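Local coordinates for galectin (Danio rerio, PDB 6E20), which binds beta-galactoside glycans as a lectin of the galectin family and probably acts in zebrafish innate immunity against a viral envelope glycoprotein, at residues N8-V13 with K116-Y121; P38-L43 with S62-S67; P47-H52 with F79-E84. All coordinates share one frame; numbering follows the deposited sequence.

Contact 1: N8-V13 with K116-Y121; sequences NMSFKV and KYKYMY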
loop_
_atom_site.group_PDB
_atom_site.type_symbol
_atom_site.label_atom_id
_atom_site.label_comp_id
_atom_site.label_asym_id
_atom_site.label_seq_id
_atom_site.Cartn_x
_atom_site.Cartn_y
_atom_site.Cartn_z
ATOM N N ASN B 8 0.711 1.891 9.126
ATOM C CA ASN B 8 1.440 0.805 9.822
ATOM C C ASN B 8 2.215 -0.046 8.827
ATOM O O ASN B 8 2.692 -1.118 9.239
ATOM C CB ASN B 8 0.533 -0.037 10.723
ATOM C CG ASN B 8 0.542 0.514 12.129
ATOM O OD1 ASN B 8 0.379 1.714 12.313
ATOM N ND2 ASN B 8 0.802 -0.336 13.112
ATOM N N MET B 9 2.381 0.422 7.593
ATOM C CA MET B 9 3.365 -0.152 6.638
ATOM C C MET B 9 4.719 0.537 6.876
ATOM O O MET B 9 4.979 1.555 6.271
ATOM C CB MET B 9 2.887 0.050 5.200
ATOM C CG MET B 9 3.579 -0.845 4.203
ATOM S SD MET B 9 2.928 -0.652 2.531
ATOM C CE MET B 9 4.073 -1.700 1.637
ATOM N N SER B 10 5.525 0.022 7.798
ATOM C CA SER B 10 6.717 0.722 8.350
ATOM C C SER B 10 7.766 1.003 7.261
ATOM O O SER B 10 8.169 0.110 6.558
ATOM C CB SER B 10 7.276 -0.043 9.512
ATOM O OG SER B 10 6.367 0.063 10.606
ATOM N N PHE B 11 8.176 2.253 7.146
ATOM C CA PHE B 11 9.261 2.720 6.248
ATOM C C PHE B 11 10.422 3.193 7.126
ATOM O O PHE B 11 10.290 4.234 7.815
ATOM C CB PHE B 11 8.727 3.839 5.353
ATOM C CG PHE B 11 9.695 4.403 4.349
ATOM C CD1 PHE B 11 10.628 3.599 3.711
ATOM C CD2 PHE B 11 9.623 5.750 4.003
ATOM C CE1 PHE B 11 11.493 4.135 2.768
ATOM C CE2 PHE B 11 10.488 6.286 3.065
ATOM C CZ PHE B 11 11.410 5.471 2.442
ATOM N N LYS B 12 11.506 2.424 7.114
ATOM C CA LYS B 12 12.661 2.614 8.031
ATOM C C LYS B 12 13.872 3.106 7.240
ATOM O O LYS B 12 13.955 2.861 6.021
ATOM C CB LYS B 12 12.995 1.305 8.746
ATOM C CG LYS B 12 11.812 0.580 9.390
ATOM C CD LYS B 12 12.142 -0.813 9.931
ATOM C CE LYS B 12 13.429 -0.872 10.739
ATOM N NZ LYS B 12 13.798 -2.260 11.122
ATOM N N VAL B 13 14.812 3.733 7.948
ATOM C CA VAL B 13 16.145 4.116 7.407
ATOM C C VAL B 13 16.777 2.885 6.759
ATOM O O VAL B 13 16.887 1.872 7.464
ATOM C CB VAL B 13 17.018 4.718 8.525
ATOM C CG1 VAL B 13 18.513 4.538 8.277
ATOM C CG2 VAL B 13 16.651 6.178 8.709
ATOM N N LYS B 116 11.926 5.845 11.576
ATOM C CA LYS B 116 10.764 5.018 11.161
ATOM C C LYS B 116 9.503 5.873 11.061
ATOM O O LYS B 116 9.212 6.585 12.009
ATOM C CB LYS B 116 10.557 3.885 12.166
ATOM C CG LYS B 116 9.581 2.798 11.736
ATOM C CD LYS B 116 9.571 1.613 12.685
ATOM C CE LYS B 116 8.987 1.946 14.046
ATOM N NZ LYS B 116 9.274 0.877 15.028
ATOM N N TYR B 117 8.765 5.722 9.958
ATOM C CA TYR B 117 7.488 6.421 9.658
ATOM C C TYR B 117 6.417 5.384 9.287
ATOM O O TYR B 117 6.666 4.559 8.411
ATOM C CB TYR B 117 7.746 7.445 8.548
ATOM C CG TYR B 117 8.665 8.560 8.982
ATOM C CD1 TYR B 117 8.285 9.399 10.012
ATOM C CD2 TYR B 117 9.907 8.762 8.399
ATOM C CE1 TYR B 117 9.094 10.430 10.439
ATOM C CE2 TYR B 117 10.733 9.803 8.808
ATOM C CZ TYR B 117 10.326 10.634 9.841
ATOM O OH TYR B 117 11.113 11.650 10.312
ATOM N N LYS B 118 5.262 5.429 9.957
ATOM C CA LYS B 118 4.168 4.429 9.820
ATOM C C LYS B 118 2.886 5.106 9.295
ATOM O O LYS B 118 1.820 4.425 9.255
ATOM C CB LYS B 118 3.996 3.715 11.161
ATOM C CG LYS B 118 5.195 2.846 11.529
ATOM C CD LYS B 118 5.225 2.356 12.966
ATOM C CE LYS B 118 3.898 1.835 13.463
ATOM N NZ LYS B 118 4.043 1.195 14.793
ATOM N N TYR B 119 2.995 6.352 8.832
ATOM C CA TYR B 119 1.879 7.116 8.222
ATOM C C TYR B 119 2.241 7.520 6.785
ATOM O O TYR B 119 3.258 8.190 6.566
ATOM C CB TYR B 119 1.532 8.296 9.134
ATOM C CG TYR B 119 0.452 9.177 8.579
ATOM C CD1 TYR B 119 -0.889 8.927 8.804
ATOM C CD2 TYR B 119 0.790 10.236 7.768
ATOM C CE1 TYR B 119 -1.869 9.740 8.256
ATOM C CE2 TYR B 119 -0.175 11.060 7.224
ATOM C CZ TYR B 119 -1.508 10.811 7.466
ATOM O OH TYR B 119 -2.411 11.664 6.902
ATOM N N MET B 120 1.451 7.094 5.797
ATOM C CA MET B 120 1.608 7.544 4.382
ATOM C C MET B 120 0.237 7.977 3.854
ATOM O O MET B 120 -0.761 7.255 4.022
ATOM C CB MET B 120 2.193 6.467 3.462
ATOM C CG MET B 120 3.628 6.130 3.763
ATOM S SD MET B 120 4.338 5.004 2.530
ATOM C CE MET B 120 3.708 3.419 3.080
ATOM N N TYR B 121 0.196 9.152 3.251
ATOM C CA TYR B 121 -1.051 9.753 2.738
ATOM C C TYR B 121 -0.772 10.348 1.364
ATOM O O TYR B 121 0.132 11.169 1.223
ATOM C CB TYR B 121 -1.563 10.755 3.771
ATOM C CG TYR B 121 -2.791 11.489 3.312
ATOM C CD1 TYR B 121 -3.839 10.803 2.742
ATOM C CD2 TYR B 121 -2.901 12.860 3.428
ATOM C CE1 TYR B 121 -4.974 11.453 2.312
ATOM C CE2 TYR B 121 -4.034 13.526 2.998
ATOM C CZ TYR B 121 -5.076 12.817 2.435
HETATM O O HOH W 1 0.139 4.803 11.224
HETATM O O HOH W 2 1.984 3.322 6.581
HETATM O O HOH W 3 4.854 4.107 6.333
#
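F11 and Y117 form the hydrogen-bonded antiparallel pair on which the short strand 9-12 of this galectin beta-sandwich is joined to strand 116-124. F11 N donates to Y117 O at 3.0 Å, and Y117 N donates back to F11 O. One step along, K12 and K116 make a non-hydrogen-bonded pair. From F11 back toward the N terminus the strands diverge, and direct backbone bonding resumes at N8, where N8 N donates almost linearly (175°) to K118 O over 2.8 Å.

Water works around M9, between these bonds. One molecule lies 2.6 Å from M9 O and also near Y117 O; a second accepts from M9 N. A third donates to K118 O and, at 3.3 Å, to N8 OD1, so K118 O serves both a backbone amide and solvent.

The apolar contacts fall largely on the buried face. F11 and Y117 both reach I34 of strand 30-34, and the F11 ring also meets that of F91 across the sandwich. Y117 OH is held by N110. M120 adds its terminal methyl, which rests against M9 near CB, while both methionines lean on V131 and I133. M9 also packs on Q129 of the second subunit, which places this end of the contact at the dimer interface.

Lysine stems cover the other face. K12 and K116 run side by side, pointing the same way and touching CG to CG at 3.9 Å; their ammonium groups stay 6.8 Å apart from NZ to NZ, which should limit repulsion. K118 bends at chi3 (45°), and its CE lies against the N8 amide while its CG sits 3.2 Å from S10 OG.

Contact 2: P38-L43 with S62-S67; sequences PEDIAL and SFQSGS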
loop_
_atom_site.group_PDB
_atom_site.type_symbol
_atom_site.label_atom_id
_atom_site.label_comp_id
_atom_site.label_asym_id
_atom_site.label_seq_id
_atom_site.Cartn_x
_atom_site.Cartn_y
_atom_site.Cartn_z
ATOM N N PRO B 38 -1.503 12.860 10.408
ATOM C CA PRO B 38 -1.898 14.018 9.599
ATOM C C PRO B 38 -1.291 15.348 10.099
ATOM O O PRO B 38 -1.102 16.251 9.293
ATOM C CB PRO B 38 -3.435 13.984 9.679
ATOM C CG PRO B 38 -3.781 12.541 10.017
ATOM C CD PRO B 38 -2.654 12.097 10.919
ATOM N N GLU B 39 -0.916 15.425 11.377
ATOM C CA GLU B 39 -0.384 16.646 12.030
ATOM C C GLU B 39 1.141 16.591 12.130
ATOM O O GLU B 39 1.700 17.553 12.654
ATOM C CB GLU B 39 -0.966 16.816 13.435
ATOM C CG GLU B 39 -2.380 17.378 13.437
ATOM C CD GLU B 39 -3.481 16.359 13.223
ATOM O OE1 GLU B 39 -3.289 15.189 13.651
ATOM O OE2 GLU B 39 -4.528 16.729 12.621
ATOM N N ASP B 40 1.794 15.536 11.641
ATOM C CA ASP B 40 3.265 15.398 11.761
ATOM C C ASP B 40 3.773 14.712 10.494
ATOM O O ASP B 40 3.830 13.491 10.475
ATOM C CB ASP B 40 3.644 14.690 13.072
ATOM C CG ASP B 40 5.126 14.720 13.424
ATOM O OD1 ASP B 40 5.893 15.342 12.676
ATOM O OD2 ASP B 40 5.509 14.109 14.458
ATOM N N ILE B 41 4.118 15.496 9.479
ATOM C CA ILE B 41 4.573 14.998 8.149
ATOM C C ILE B 41 6.033 15.406 7.978
ATOM O O ILE B 41 6.283 16.596 7.889
ATOM C CB ILE B 41 3.702 15.555 7.006
ATOM C CG1 ILE B 41 2.222 15.276 7.226
ATOM C CG2 ILE B 41 4.174 15.024 5.650
ATOM C CD1 ILE B 41 1.905 13.814 7.351
ATOM N N ALA B 42 6.927 14.430 7.854
ATOM C CA ALA B 42 8.388 14.598 7.698
ATOM C C ALA B 42 8.748 15.002 6.267
ATOM O O ALA B 42 9.688 15.811 6.087
ATOM C CB ALA B 42 9.067 13.306 8.072
ATOM N N LEU B 43 8.079 14.384 5.288
ATOM C CA LEU B 43 8.183 14.726 3.846
ATOM C C LEU B 43 6.783 14.898 3.227
ATOM O O LEU B 43 6.027 13.905 3.110
ATOM C CB LEU B 43 8.945 13.639 3.091
ATOM C CG LEU B 43 8.961 13.823 1.574
ATOM C CD1 LEU B 43 9.628 15.131 1.187
ATOM C CD2 LEU B 43 9.648 12.662 0.875
ATOM N N SER B 62 7.902 20.227 5.075
ATOM C CA SER B 62 7.524 19.405 6.236
ATOM C C SER B 62 6.425 20.169 6.964
ATOM O O SER B 62 6.395 21.380 6.824
ATOM C CB SER B 62 8.693 19.108 7.110
ATOM O OG SER B 62 9.280 20.304 7.522
ATOM N N PHE B 63 5.536 19.453 7.643
ATOM C CA PHE B 63 4.355 20.026 8.341
ATOM C C PHE B 63 4.367 19.494 9.765
ATOM O O PHE B 63 4.398 18.270 9.948
ATOM C CB PHE B 63 3.061 19.658 7.607
ATOM C CG PHE B 63 1.820 20.231 8.251
ATOM C CD1 PHE B 63 1.447 21.544 8.022
ATOM C CD2 PHE B 63 1.052 19.467 9.110
ATOM C CE1 PHE B 63 0.333 22.089 8.649
ATOM C CE2 PHE B 63 -0.083 19.993 9.713
ATOM C CZ PHE B 63 -0.433 21.308 9.487
ATOM N N GLN B 64 4.354 20.386 10.749
ATOM C CA GLN B 64 4.268 19.982 12.170
ATOM C C GLN B 64 3.520 21.036 12.973
ATOM O O GLN B 64 3.908 22.210 12.888
ATOM C CB GLN B 64 5.669 19.801 12.745
ATOM C CG GLN B 64 5.693 18.880 13.941
ATOM C CD GLN B 64 7.110 18.716 14.416
ATOM O OE1 GLN B 64 7.879 19.668 14.421
ATOM N NE2 GLN B 64 7.453 17.513 14.836
ATOM N N SER B 65 2.540 20.615 13.773
ATOM C CA SER B 65 1.908 21.473 14.811
ATOM C C SER B 65 1.224 22.659 14.127
ATOM O O SER B 65 1.491 23.800 14.525
ATOM C CB SER B 65 2.948 21.924 15.826
ATOM O OG SER B 65 3.333 20.848 16.670
ATOM N N GLY B 66 0.479 22.389 13.051
ATOM C CA GLY B 66 -0.297 23.391 12.291
ATOM C C GLY B 66 0.509 24.165 11.246
ATOM O O GLY B 66 -0.118 24.948 10.500
ATOM N N SER B 67 1.830 23.966 11.145
ATOM C CA SER B 67 2.732 24.913 10.436
ATOM C C SER B 67 3.537 24.229 9.318
ATOM O O SER B 67 4.120 23.156 9.563
ATOM C CB SER B 67 3.647 25.588 11.431
ATOM O OG SER B 67 2.906 26.488 12.249
HETATM O O HOH W 4 7.131 16.488 10.857
#
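The F63 ring lies against the backbone of P38 and E39, with its CD2-CE2 side approaching both carbonyl oxygens obliquely; CE2 is 3.9 Å from P38 O. CG stands anti to the backbone N (chi1 -179°), which carries the ring back alongside P38 and E39, the residues that lead into strand 40-47. The ring of W68, a glycan-pocket residue, meets that of F63 with their planes about 55° apart. On the opposite face of the sheet the other flat groups, the D40 carboxylate and the Q64 amide, lie side by side and point the same way, their planes 42° apart.

Between these faces runs the backbone pairing. I41 N donates to F63 O over 2.8 Å, and F63 N answers to I41 O at 3.0 Å. F63 O also takes a CA-H contact from D40, while a water that donates to D40 OD1 also bonds F63 O, but weakly. E39 O receives a weak bond from S65 N and a CA-H contact from Q64. Side-chain packing across the pair centres on the CB atoms of I41 and F63, 4.2 Å apart, with I41 backed by Y119 of strand 116-124. S62 sets its CB against the carbonyls of I41 and A42, and its OG is hydrogen-bonded to R111.

A type I' turn from Q64 to S67 follows the pairing, and a classic bulge at A42 and L43 opposite I34 kinks the first strand. The whole is the open end of a beta hairpin, strands 40-47 and 58-64, in the galectin sheet whose same two strands bring H44, N46 and N61 to the sugar.

Contact 3: P47-H52 with F79-E84; sequences PRFDAH and FIQDKE. With GAL (beta-D-galactopyranose), chain D; NDG (2-acetamido-2-deoxy-alpha-D-glucopyranose), chain C.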
loop_
_atom_site.group_PDB
_atom_site.type_symbol
_atom_site.label_atom_id
_atom_site.label_comp_id
_atom_site.label_asym_id
_atom_site.label_seq_id
_atom_site.Cartn_x
_atom_site.Cartn_y
_atom_site.Cartn_z
ATOM N N PRO B 47 4.355 17.467 -6.461
ATOM C CA PRO B 47 4.389 17.813 -7.884
ATOM C C PRO B 47 3.153 18.649 -8.261
ATOM O O PRO B 47 2.040 18.216 -8.021
ATOM C CB PRO B 47 4.442 16.453 -8.580
ATOM C CG PRO B 47 5.063 15.529 -7.538
ATOM C CD PRO B 47 4.439 16.011 -6.242
ATOM N N ARG B 48 3.397 19.856 -8.776
ATOM C CA ARG B 48 2.373 20.840 -9.207
ATOM C C ARG B 48 2.432 21.011 -10.731
ATOM O O ARG B 48 3.401 21.628 -11.233
ATOM C CB ARG B 48 2.611 22.145 -8.442
ATOM C CG ARG B 48 2.438 22.007 -6.930
ATOM C CD ARG B 48 2.762 23.313 -6.217
ATOM N NE ARG B 48 2.625 23.204 -4.767
ATOM C CZ ARG B 48 2.764 24.215 -3.916
ATOM N NH1 ARG B 48 3.057 25.430 -4.345
ATOM N NH2 ARG B 48 2.602 24.020 -2.629
ATOM N N PHE B 49 1.412 20.518 -11.441
ATOM C CA PHE B 49 1.199 20.827 -12.874
ATOM C C PHE B 49 0.922 22.326 -12.962
ATOM O O PHE B 49 1.618 23.063 -13.713
ATOM C CB PHE B 49 0.047 20.001 -13.461
ATOM C CG PHE B 49 0.347 18.527 -13.491
ATOM C CD1 PHE B 49 1.197 18.013 -14.462
ATOM C CD2 PHE B 49 -0.128 17.680 -12.497
ATOM C CE1 PHE B 49 1.535 16.670 -14.463
ATOM C CE2 PHE B 49 0.183 16.333 -12.515
ATOM C CZ PHE B 49 1.036 15.831 -13.490
ATOM N N ASP B 50 -0.030 22.767 -12.145
ATOM C CA ASP B 50 -0.451 24.184 -12.070
ATOM C C ASP B 50 -1.332 24.369 -10.833
ATOM O O ASP B 50 -2.569 24.100 -10.925
ATOM C CB ASP B 50 -1.169 24.573 -13.360
ATOM C CG ASP B 50 -1.199 26.064 -13.643
ATOM O OD1 ASP B 50 -0.879 26.833 -12.744
ATOM O OD2 ASP B 50 -1.520 26.434 -14.784
ATOM N N ALA B 51 -0.735 24.794 -9.714
ATOM C CA ALA B 51 -1.436 24.977 -8.421
ATOM C C ALA B 51 -0.575 25.859 -7.504
ATOM O O ALA B 51 0.691 25.777 -7.687
ATOM C CB ALA B 51 -1.728 23.614 -7.838
ATOM N N HIS B 52 -1.175 26.702 -6.628
ATOM C CA HIS B 52 -0.469 27.527 -5.589
ATOM C C HIS B 52 0.439 28.548 -6.301
ATOM O O HIS B 52 1.404 29.032 -5.663
ATOM C CB HIS B 52 0.216 26.565 -4.592
ATOM C CG HIS B 52 -0.744 25.531 -4.119
ATOM N ND1 HIS B 52 -1.948 25.844 -3.517
ATOM C CD2 HIS B 52 -0.708 24.182 -4.232
ATOM C CE1 HIS B 52 -2.598 24.720 -3.241
ATOM N NE2 HIS B 52 -1.858 23.685 -3.668
ATOM N N PHE B 79 6.597 14.469 -14.808
ATOM C CA PHE B 79 5.226 13.933 -14.641
ATOM C C PHE B 79 4.359 14.449 -15.773
ATOM O O PHE B 79 4.557 15.590 -16.224
ATOM C CB PHE B 79 4.607 14.318 -13.298
ATOM C CG PHE B 79 5.473 13.885 -12.146
ATOM C CD1 PHE B 79 5.490 12.558 -11.744
ATOM C CD2 PHE B 79 6.285 14.796 -11.484
ATOM C CE1 PHE B 79 6.292 12.146 -10.689
ATOM C CE2 PHE B 79 7.094 14.379 -10.435
ATOM C CZ PHE B 79 7.100 13.054 -10.051
ATOM N N ILE B 80 3.381 13.638 -16.168
ATOM C CA ILE B 80 2.379 14.032 -17.188
ATOM C C ILE B 80 1.028 13.517 -16.750
ATOM O O ILE B 80 0.952 12.335 -16.328
ATOM C CB ILE B 80 2.729 13.482 -18.582
ATOM C CG1 ILE B 80 4.110 13.935 -19.064
ATOM C CG2 ILE B 80 1.646 13.864 -19.569
ATOM C CD1 ILE B 80 4.732 12.996 -20.068
ATOM N N GLN B 81 0.005 14.356 -16.948
ATOM C CA GLN B 81 -1.419 13.985 -16.739
ATOM C C GLN B 81 -1.657 12.653 -17.470
ATOM O O GLN B 81 -1.238 12.515 -18.663
ATOM C CB GLN B 81 -2.371 15.101 -17.195
ATOM C CG GLN B 81 -2.301 16.399 -16.383
ATOM C CD GLN B 81 -1.313 17.439 -16.878
ATOM O OE1 GLN B 81 -0.244 17.127 -17.420
ATOM N NE2 GLN B 81 -1.651 18.708 -16.685
ATOM N N ASP B 82 -2.247 11.697 -16.754
ATOM C CA ASP B 82 -2.680 10.357 -17.236
ATOM C C ASP B 82 -1.494 9.474 -17.662
ATOM O O ASP B 82 -1.742 8.498 -18.371
ATOM C CB ASP B 82 -3.646 10.455 -18.420
ATOM C CG ASP B 82 -4.528 9.221 -18.564
ATOM O OD1 ASP B 82 -4.719 8.512 -17.579
ATOM O OD2 ASP B 82 -5.021 8.979 -19.658
ATOM N N LYS B 83 -0.257 9.766 -17.255
ATOM C CA LYS B 83 0.898 8.895 -17.608
ATOM C C LYS B 83 1.445 8.263 -16.342
ATOM O O LYS B 83 1.673 9.018 -15.378
ATOM C CB LYS B 83 1.963 9.691 -18.356
ATOM C CG LYS B 83 1.574 9.935 -19.804
ATOM C CD LYS B 83 1.315 8.603 -20.521
ATOM C CE LYS B 83 -0.015 8.615 -21.219
ATOM N NZ LYS B 83 -0.139 9.830 -22.055
ATOM N N GLU B 84 1.624 6.943 -16.357
ATOM C CA GLU B 84 2.176 6.186 -15.205
ATOM C C GLU B 84 3.568 6.719 -14.879
ATOM O O GLU B 84 4.314 7.027 -15.811
ATOM C CB GLU B 84 2.284 4.684 -15.450
ATOM C CG GLU B 84 2.891 3.964 -14.243
ATOM C CD GLU B 84 2.916 2.447 -14.306
ATOM O OE1 GLU B 84 4.017 1.890 -14.330
ATOM O OE2 GLU B 84 1.845 1.840 -14.324
HETATM C C1 GAL D . 1.139 25.447 0.361
HETATM C C2 GAL D . 0.033 24.526 -0.092
HETATM C C3 GAL D . 0.020 23.268 0.771
HETATM C C4 GAL D . 1.410 22.630 0.769
HETATM C C5 GAL D . 2.442 23.680 1.234
HETATM C C6 GAL D . 3.906 23.175 1.212
HETATM O O2 GAL D . -1.188 25.251 0.067
HETATM O O3 GAL D . -0.930 22.359 0.273
HETATM O O4 GAL D . 1.640 22.203 -0.574
HETATM O O5 GAL D . 2.387 24.815 0.372
HETATM O O6 GAL D . 4.832 24.251 1.453
HETATM C C1 NDG C . 2.930 30.313 -0.618
HETATM C C2 NDG C . 3.565 29.136 -1.438
HETATM C C3 NDG C . 2.675 27.946 -1.574
HETATM C C4 NDG C . 2.010 27.598 -0.252
HETATM C C5 NDG C . 1.206 28.814 0.216
HETATM C C6 NDG C . 0.371 28.533 1.482
HETATM C C7 NDG C . 5.036 30.082 -2.939
HETATM C C8 NDG C . 6.184 30.510 -3.821
HETATM O O5 NDG C . 2.106 29.896 0.476
HETATM O O3 NDG C . 3.564 26.947 -2.063
HETATM O O4 NDG C . 1.134 26.527 -0.560
HETATM O O6 NDG C . 1.239 28.025 2.511
HETATM O O7 NDG C . 4.810 30.416 -1.930
HETATM N N2 NDG C . 4.006 29.296 -2.856
HETATM O O1 NDG C . 2.193 31.177 -1.459
#
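F49 meets Q81 and F79 with five of its seven side-chain atoms. At its root, F49 CB lies 3.9 Å from Q81 NE2. With CG anti to the carbonyl carbon (chi1 -66°) the ring points into the opposing segment, and from CG outward the Q81 amide covers one face, ring and amide stacked with their planes 29° apart. Q81 CG sits over the centre of the F49 ring, 4.2 Å from the centroid, in a CH-pi contact; the bend of the glutamine at chi2 (90°) turns the amide beyond CG along the ring face. F49 CD1 comes to 3.4 Å from Q81 OE1. F49 CE1 shares that oxygen and has F79 O near the ring plane, an edge approach at 3.7 Å. At the tip, F49 CZ touches F79 CB at 3.9 Å, the two phenylalanine side chains crossing at about a right angle.

P47 completes the apolar patch by setting CG 3.7 Å from F79 CE2. Side chains alternate here: P47 and F49 turn to the second segment, whereas R48 between them extends to the bound glycan. R48 NH1 donates to O3 of the N-acetylglucosamine at 2.8 Å, and NH2 reaches that same O3 and galactose O4, 2.9 Å away. D54 in a salt bridge and N46 in a hydrogen bond steady the guanidinium, while H52 CD2 lies over its centre and the H52 ring offers a face to galactose O2.

The contact joins two loops at one end of the sandwich, with the R48 side of the first turned to the sugar. F49 abuts P23 of strand 16-23 and meets F77 edge-to-face; F79 packs on I58 of strand 58-64 and edge-to-face on F85, at the start of strand 85-91.

Overall arrangement
From the N terminus, strand 9-12, just after strand 4-7, pairs with strand 116-124 in contact 1, closing a loop of 102 residues that holds both other contacts. Inside it, 38-43 pairs with 62-67 in contact 2, and 47-52, in the loop that follows strand 40-47, meets 79-84 in contact 3. Their segments alternate, so these two loops cross. Contacts 1 and 2 belong to one sheet and touch directly, Y117 on A42 and Y119 on I41 and P38. Contact 3 lies across the chain's centre from contact 1 and joins a loop within the sugar-binding sheet to the one that crosses from strand 72-74 to strand 85-91 of the five-stranded sheet.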